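Local coordinates for HRDC domain-containing protein (Bifidobacterium adolescentis ATCC 15703, PDB 3CYM) that is uncharacterised but probably acts as a metal-dependent 3'-5' exonuclease of the ribonuclease D type on nucleic acids, at residues L41-E46 / W96-S101; R117-E122 / E198-A203. One frame throughout, in Å; residues are numbered along the deposited sequence.

Interaction 1: L41-E46 / W96-S101; sequences LAADAE and WILHDS. With NA (sodium ion), chain B; NA (sodium ion), chain C.
The indole of W96 carries the CD2 methyl of L41 over one face, 3.8 Å from the centroid of its six-membered ring and only 16° off the ring normal, a well-centred CH-pi contact. F108 meets the same indole edge-to-face, and the CB of A43 approaches it obliquely at CE3. L41 and W96 are partners in a parallel beta bridge within the mixed sheet of an RNase H-like exonuclease fold, and both side chains leave the same face of that sheet. With CG of L41 anti to the backbone N (chi1 -175°), the leucine runs alongside the tryptophan and lays its methyl on the ring.

Two backbone hydrogen bonds tie the strands: I97 N gives to L41 O at 2.8 Å, and I97 O takes the N-H of A43 at 2.9 Å. On the other face of the sheet, I97 packs against helix 176-190.

Beyond A43 the strands splay, and one water bridges the gap, donating to A43 O and accepting from H99 N. The end of strand 41-46 supplies D44 and E46, two of the three protein ligands of the metal site, which D172 completes, consistent with the metal-binding centre of DEDD-type exonucleases. E46 OE2 and D172 hold one sodium ion together with D44, whose carboxylate spans two ions: OD2 lies 2.7 Å from the sodium of chain B, and OD1 2.8 Å from the sodium of chain C.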
loop_
_atom_site.group_PDB
_atom_site.type_symbol
_atom_site.label_atom_id
_atom_site.label_comp_id
_atom_site.label_asym_id
_atom_site.label_seq_id
_atom_site.Cartn_x
_atom_site.Cartn_y
_atom_site.Cartn_z
ATOM N N LEU A 41 12.778 6.702 16.139
ATOM C CA LEU A 41 11.907 7.652 15.473
ATOM C C LEU A 41 10.578 6.985 15.115
ATOM O O LEU A 41 10.519 6.130 14.228
ATOM C CB LEU A 41 12.579 8.197 14.209
ATOM C CG LEU A 41 11.844 9.303 13.437
ATOM C CD1 LEU A 41 11.925 10.654 14.149
ATOM C CD2 LEU A 41 12.381 9.427 12.038
ATOM N N ALA A 42 9.520 7.360 15.828
ATOM C CA ALA A 42 8.156 6.992 15.443
ATOM C C ALA A 42 7.800 7.747 14.167
ATOM O O ALA A 42 7.945 8.964 14.120
ATOM C CB ALA A 42 7.189 7.353 16.557
ATOM N N ALA A 43 7.349 7.032 13.134
ATOM C CA ALA A 43 7.040 7.646 11.837
ATOM C C ALA A 43 5.696 7.216 11.250
ATOM O O ALA A 43 5.199 6.133 11.550
ATOM C CB ALA A 43 8.149 7.377 10.841
ATOM N N ASP A 44 5.119 8.086 10.420
ATOM C CA ASP A 44 3.911 7.783 9.638
ATOM C C ASP A 44 3.723 8.814 8.523
ATOM O O ASP A 44 4.443 9.814 8.469
ATOM C CB ASP A 44 2.666 7.759 10.537
ATOM C CG ASP A 44 1.585 6.860 10.007
ATOM O OD1 ASP A 44 1.811 6.168 8.997
ATOM O OD2 ASP A 44 0.480 6.839 10.579
ATOM N N ALA A 45 2.751 8.574 7.641
ATOM C CA ALA A 45 2.427 9.509 6.569
ATOM C C ALA A 45 0.967 9.407 6.183
ATOM O O ALA A 45 0.373 8.329 6.231
ATOM C CB ALA A 45 3.300 9.262 5.355
ATOM N N GLU A 46 0.397 10.537 5.783
ATOM C CA GLU A 46 -0.963 10.559 5.273
ATOM C C GLU A 46 -0.989 10.895 3.791
ATOM O O GLU A 46 -0.192 11.699 3.312
ATOM C CB GLU A 46 -1.826 11.553 6.047
ATOM C CG GLU A 46 -1.910 11.313 7.564
ATOM C CD GLU A 46 -2.298 9.890 7.942
ATOM O OE1 GLU A 46 -3.260 9.343 7.372
ATOM O OE2 GLU A 46 -1.640 9.297 8.827
ATOM N N TRP A 96 13.617 3.620 12.624
ATOM C CA TRP A 96 12.308 4.134 12.278
ATOM C C TRP A 96 11.263 3.088 12.666
ATOM O O TRP A 96 11.399 1.910 12.325
ATOM C CB TRP A 96 12.240 4.433 10.787
ATOM C CG TRP A 96 13.084 5.593 10.333
ATOM C CD1 TRP A 96 14.392 5.830 10.635
ATOM C CD2 TRP A 96 12.677 6.659 9.462
ATOM N NE1 TRP A 96 14.823 6.979 10.022
ATOM C CE2 TRP A 96 13.791 7.511 9.296
ATOM C CE3 TRP A 96 11.482 6.979 8.808
ATOM C CZ2 TRP A 96 13.744 8.665 8.503
ATOM C CZ3 TRP A 96 11.439 8.122 8.014
ATOM C CH2 TRP A 96 12.562 8.949 7.872
ATOM N N ILE A 97 10.249 3.507 13.415
ATOM C CA ILE A 97 9.113 2.649 13.724
ATOM C C ILE A 97 7.953 3.009 12.806
ATOM O O ILE A 97 7.475 4.158 12.791
ATOM C CB ILE A 97 8.655 2.750 15.192
ATOM C CG1 ILE A 97 9.834 2.669 16.148
ATOM C CG2 ILE A 97 7.678 1.639 15.521
ATOM C CD1 ILE A 97 9.555 3.387 17.421
ATOM N N LEU A 98 7.525 2.021 12.031
ATOM C CA LEU A 98 6.435 2.168 11.083
ATOM C C LEU A 98 5.493 0.990 11.270
ATOM O O LEU A 98 5.931 -0.107 11.609
ATOM C CB LEU A 98 6.973 2.185 9.647
ATOM C CG LEU A 98 7.490 3.486 9.009
ATOM C CD1 LEU A 98 8.871 3.868 9.490
ATOM C CD2 LEU A 98 7.515 3.364 7.496
ATOM N N HIS A 99 4.198 1.230 11.088
ATOM C CA HIS A 99 3.206 0.157 11.095
ATOM C C HIS A 99 2.863 -0.112 9.644
ATOM O O HIS A 99 2.291 0.760 8.983
ATOM C CB HIS A 99 1.951 0.574 11.876
ATOM C CG HIS A 99 1.012 -0.559 12.149
ATOM N ND1 HIS A 99 1.163 -1.409 13.224
ATOM C CD2 HIS A 99 -0.079 -0.997 11.475
ATOM C CE1 HIS A 99 0.202 -2.315 13.205
ATOM N NE2 HIS A 99 -0.565 -2.085 12.155
ATOM N N ASP A 100 3.238 -1.297 9.157
ATOM C CA ASP A 100 3.135 -1.680 7.736
ATOM C C ASP A 100 3.995 -0.740 6.890
ATOM O O ASP A 100 3.492 0.161 6.208
ATOM C CB ASP A 100 1.665 -1.738 7.260
ATOM C CG ASP A 100 1.510 -2.259 5.830
ATOM O OD1 ASP A 100 2.458 -2.852 5.267
ATOM O OD2 ASP A 100 0.414 -2.069 5.265
ATOM N N SER A 101 5.302 -0.977 6.956
ATOM C CA SER A 101 6.308 -0.092 6.387
ATOM C C SER A 101 6.312 -0.033 4.864
ATOM O O SER A 101 6.805 0.934 4.293
ATOM C CB SER A 101 7.699 -0.480 6.895
ATOM O OG SER A 101 8.085 -1.755 6.404
HETATM NA NA NA B . -1.934 6.723 9.467
HETATM NA NA NA C . 0.457 4.480 7.286
HETATM O O HOH W 1 3.524 4.209 11.055
HETATM O O HOH W 2 -1.292 6.548 7.202
HETATM O O HOH W 3 -4.207 6.783 8.473
HETATM O O HOH W 4 2.358 3.620 8.821
HETATM O O HOH W 5 0.952 2.196 6.675
HETATM O O HOH W 6 -0.994 4.568 9.261
#

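Interaction 2: R117-E122 / E198-A203; sequences RLFDTE and EEFDYA
F200 is the centre of this contact: its side chain projects from helix 198-203 onto the backbone of strand 117-120, burying the most surface of any residue here. The ring lies flat against the chain, with F119 CA over its centre, 4.0 Å from the centroid and 8° off the normal. D120 N sits above the same face, displaced toward the rim, and D120 CB lies 3.9 Å from F200 CD1. L118 O comes obliquely to the ring, 3.3 Å from F200 CD2; since L118 O and D120 N face away from strand 95-98, the ring packs along the outer edge of strand 117-120. CG of F200, anti to its carbonyl carbon (chi1 -57°), carries the ring out to the strand.

L118 points at the helix. Its CD2 branch touches A203 CB at 4.0 Å and also comes up to the carbonyl oxygen of F200, so this one methyl meets the helix at both residues. F119 has its CB directed away from the helix, yet its ring lies beside that of F200, pointing the same way. The planes are inclined at 53°, an oblique pairing in which F200 CZ stands over the F119 face near its rim, and F119 CD1 lies 3.4 Å from F200 CE2. An alanine at F200 would remove the ring and is likely to leave a gap over the F119-D120 backbone, with the F119 ring robbed of a neighbour on one face.

No hydrogen bond joins the segments. D120 instead N-caps helix 121-127, OD1 accepting from E122 N, while OD2 bonds to S101 OG. Helix 193-207 flanks the outer edge of strand 117-120, whose other edge pairs with strand 95-98; I123 of helix 121-127 touches F200 and A203, and helix 176-190 packs on F119.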
loop_
_atom_site.group_PDB
_atom_site.type_symbol
_atom_site.label_atom_id
_atom_site.label_comp_id
_atom_site.label_asym_id
_atom_site.label_seq_id
_atom_site.Cartn_x
_atom_site.Cartn_y
_atom_site.Cartn_z
ATOM N N ARG A 117 17.515 1.972 9.692
ATOM C CA ARG A 117 17.058 0.834 10.478
ATOM C C ARG A 117 15.532 0.901 10.590
ATOM O O ARG A 117 14.941 1.981 10.497
ATOM C CB ARG A 117 17.712 0.822 11.869
ATOM C CG ARG A 117 19.173 0.333 11.874
ATOM C CD ARG A 117 19.758 0.173 13.267
ATOM N NE ARG A 117 19.882 1.448 13.975
ATOM C CZ ARG A 117 20.265 1.573 15.245
ATOM N NH1 ARG A 117 20.340 2.778 15.797
ATOM N NH2 ARG A 117 20.574 0.501 15.967
ATOM N N LEU A 118 14.904 -0.254 10.780
ATOM C CA LEU A 118 13.449 -0.345 10.823
ATOM C C LEU A 118 12.963 -1.284 11.905
ATOM O O LEU A 118 13.548 -2.338 12.132
ATOM C CB LEU A 118 12.919 -0.828 9.471
ATOM C CG LEU A 118 11.414 -0.907 9.213
ATOM C CD1 LEU A 118 10.818 0.492 9.143
ATOM C CD2 LEU A 118 11.184 -1.661 7.923
ATOM N N PHE A 119 11.899 -0.879 12.589
ATOM C CA PHE A 119 11.069 -1.807 13.334
ATOM C C PHE A 119 9.661 -1.660 12.794
ATOM O O PHE A 119 9.042 -0.605 12.937
ATOM C CB PHE A 119 11.098 -1.533 14.837
ATOM C CG PHE A 119 10.418 -2.594 15.653
ATOM C CD1 PHE A 119 11.148 -3.627 16.207
ATOM C CD2 PHE A 119 9.039 -2.567 15.866
ATOM C CE1 PHE A 119 10.518 -4.630 16.948
ATOM C CE2 PHE A 119 8.407 -3.559 16.610
ATOM C CZ PHE A 119 9.148 -4.586 17.152
ATOM N N ASP A 120 9.157 -2.718 12.169
ATOM C CA ASP A 120 7.796 -2.706 11.649
ATOM C C ASP A 120 6.844 -3.338 12.674
ATOM O O ASP A 120 6.899 -4.546 12.921
ATOM C CB ASP A 120 7.735 -3.407 10.281
ATOM C CG ASP A 120 6.455 -3.118 9.504
ATOM O OD1 ASP A 120 5.369 -2.928 10.097
ATOM O OD2 ASP A 120 6.535 -3.120 8.260
ATOM N N THR A 121 5.971 -2.520 13.265
ATOM C CA THR A 121 5.055 -3.013 14.301
ATOM C C THR A 121 3.961 -3.919 13.731
ATOM O O THR A 121 3.376 -4.701 14.466
ATOM C CB THR A 121 4.400 -1.881 15.143
ATOM O OG1 THR A 121 3.781 -0.923 14.278
ATOM C CG2 THR A 121 5.418 -1.186 16.031
ATOM N N GLU A 122 3.677 -3.811 12.432
ATOM C CA GLU A 122 2.719 -4.712 11.824
ATOM C C GLU A 122 3.377 -6.058 11.607
ATOM O O GLU A 122 2.816 -7.073 11.984
ATOM C CB GLU A 122 2.125 -4.173 10.514
ATOM C CG GLU A 122 1.168 -5.176 9.849
ATOM C CD GLU A 122 0.131 -4.550 8.937
ATOM O OE1 GLU A 122 0.159 -4.858 7.732
ATOM O OE2 GLU A 122 -0.714 -3.764 9.421
ATOM N N GLU A 198 15.211 -9.964 10.361
ATOM C CA GLU A 198 15.300 -10.343 8.933
ATOM C C GLU A 198 14.124 -9.826 8.099
ATOM O O GLU A 198 14.282 -9.487 6.916
ATOM C CB GLU A 198 15.370 -11.866 8.774
ATOM C CG GLU A 198 16.711 -12.498 9.104
ATOM C CD GLU A 198 16.808 -13.952 8.651
ATOM O OE1 GLU A 198 17.455 -14.752 9.360
ATOM O OE2 GLU A 198 16.246 -14.299 7.590
ATOM N N GLU A 199 12.941 -9.786 8.714
ATOM C CA GLU A 199 11.758 -9.287 8.043
ATOM C C GLU A 199 11.803 -7.775 7.920
ATOM O O GLU A 199 11.258 -7.222 6.966
ATOM C CB GLU A 199 10.483 -9.731 8.755
ATOM C CG GLU A 199 10.169 -11.212 8.656
ATOM C CD GLU A 199 10.035 -11.691 7.230
ATOM O OE1 GLU A 199 10.899 -12.486 6.801
ATOM O OE2 GLU A 199 9.079 -11.271 6.538
ATOM N N PHE A 200 12.464 -7.114 8.872
ATOM C CA PHE A 200 12.643 -5.657 8.825
ATOM C C PHE A 200 13.663 -5.266 7.749
ATOM O O PHE A 200 13.413 -4.368 6.922
ATOM C CB PHE A 200 13.110 -5.106 10.176
ATOM C CG PHE A 200 12.203 -5.432 11.328
ATOM C CD1 PHE A 200 10.838 -5.644 11.144
ATOM C CD2 PHE A 200 12.722 -5.494 12.620
ATOM C CE1 PHE A 200 10.022 -5.940 12.220
ATOM C CE2 PHE A 200 11.916 -5.779 13.698
ATOM C CZ PHE A 200 10.564 -5.998 13.508
ATOM N N ASP A 201 14.816 -5.938 7.784
ATOM C CA ASP A 201 15.853 -5.803 6.765
ATOM C C ASP A 201 15.296 -5.879 5.341
ATOM O O ASP A 201 15.607 -5.036 4.505
ATOM C CB ASP A 201 16.902 -6.903 6.942
ATOM C CG ASP A 201 17.800 -6.684 8.145
ATOM O OD1 ASP A 201 17.787 -5.584 8.732
ATOM O OD2 ASP A 201 18.538 -7.627 8.494
ATOM N N TYR A 202 14.470 -6.895 5.091
ATOM C CA TYR A 202 13.857 -7.147 3.791
ATOM C C TYR A 202 12.810 -6.094 3.397
ATOM O O TYR A 202 12.749 -5.680 2.232
ATOM C CB TYR A 202 13.236 -8.547 3.795
ATOM C CG TYR A 202 12.389 -8.886 2.584
ATOM C CD1 TYR A 202 12.978 -9.234 1.370
ATOM C CD2 TYR A 202 10.992 -8.892 2.667
ATOM C CE1 TYR A 202 12.195 -9.563 0.265
ATOM C CE2 TYR A 202 10.202 -9.215 1.570
ATOM C CZ TYR A 202 10.809 -9.549 0.378
ATOM O OH TYR A 202 10.029 -9.870 -0.703
ATOM N N ALA A 203 11.983 -5.688 4.361
ATOM C CA ALA A 203 10.954 -4.659 4.143
ATOM C C ALA A 203 11.566 -3.307 3.785
ATOM O O ALA A 203 11.036 -2.583 2.944
ATOM C CB ALA A 203 10.082 -4.525 5.366
#

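In the fold
Both contacts are buried and share one sheet, in which strand 95-98 lies between strands 40-47 and 117-120. Interaction 1 joins neighbouring strands through backbone hydrogen bonds and ends in a hydrated, acidic metal site; interaction 2 packs a helix on the strand at the sheet's margin through aromatic and aliphatic groups, without a hydrogen bond between its segments. Their centres are 11 Å apart, and D120 connects them: besides its bond to S101, its OD1 takes a hydrogen bond from D100 N at 2.8 Å. It thereby fastens the turn after strand 95-98, whose H99 O lies within hydrogen-bonding distance of two waters bound to the sodium of chain C.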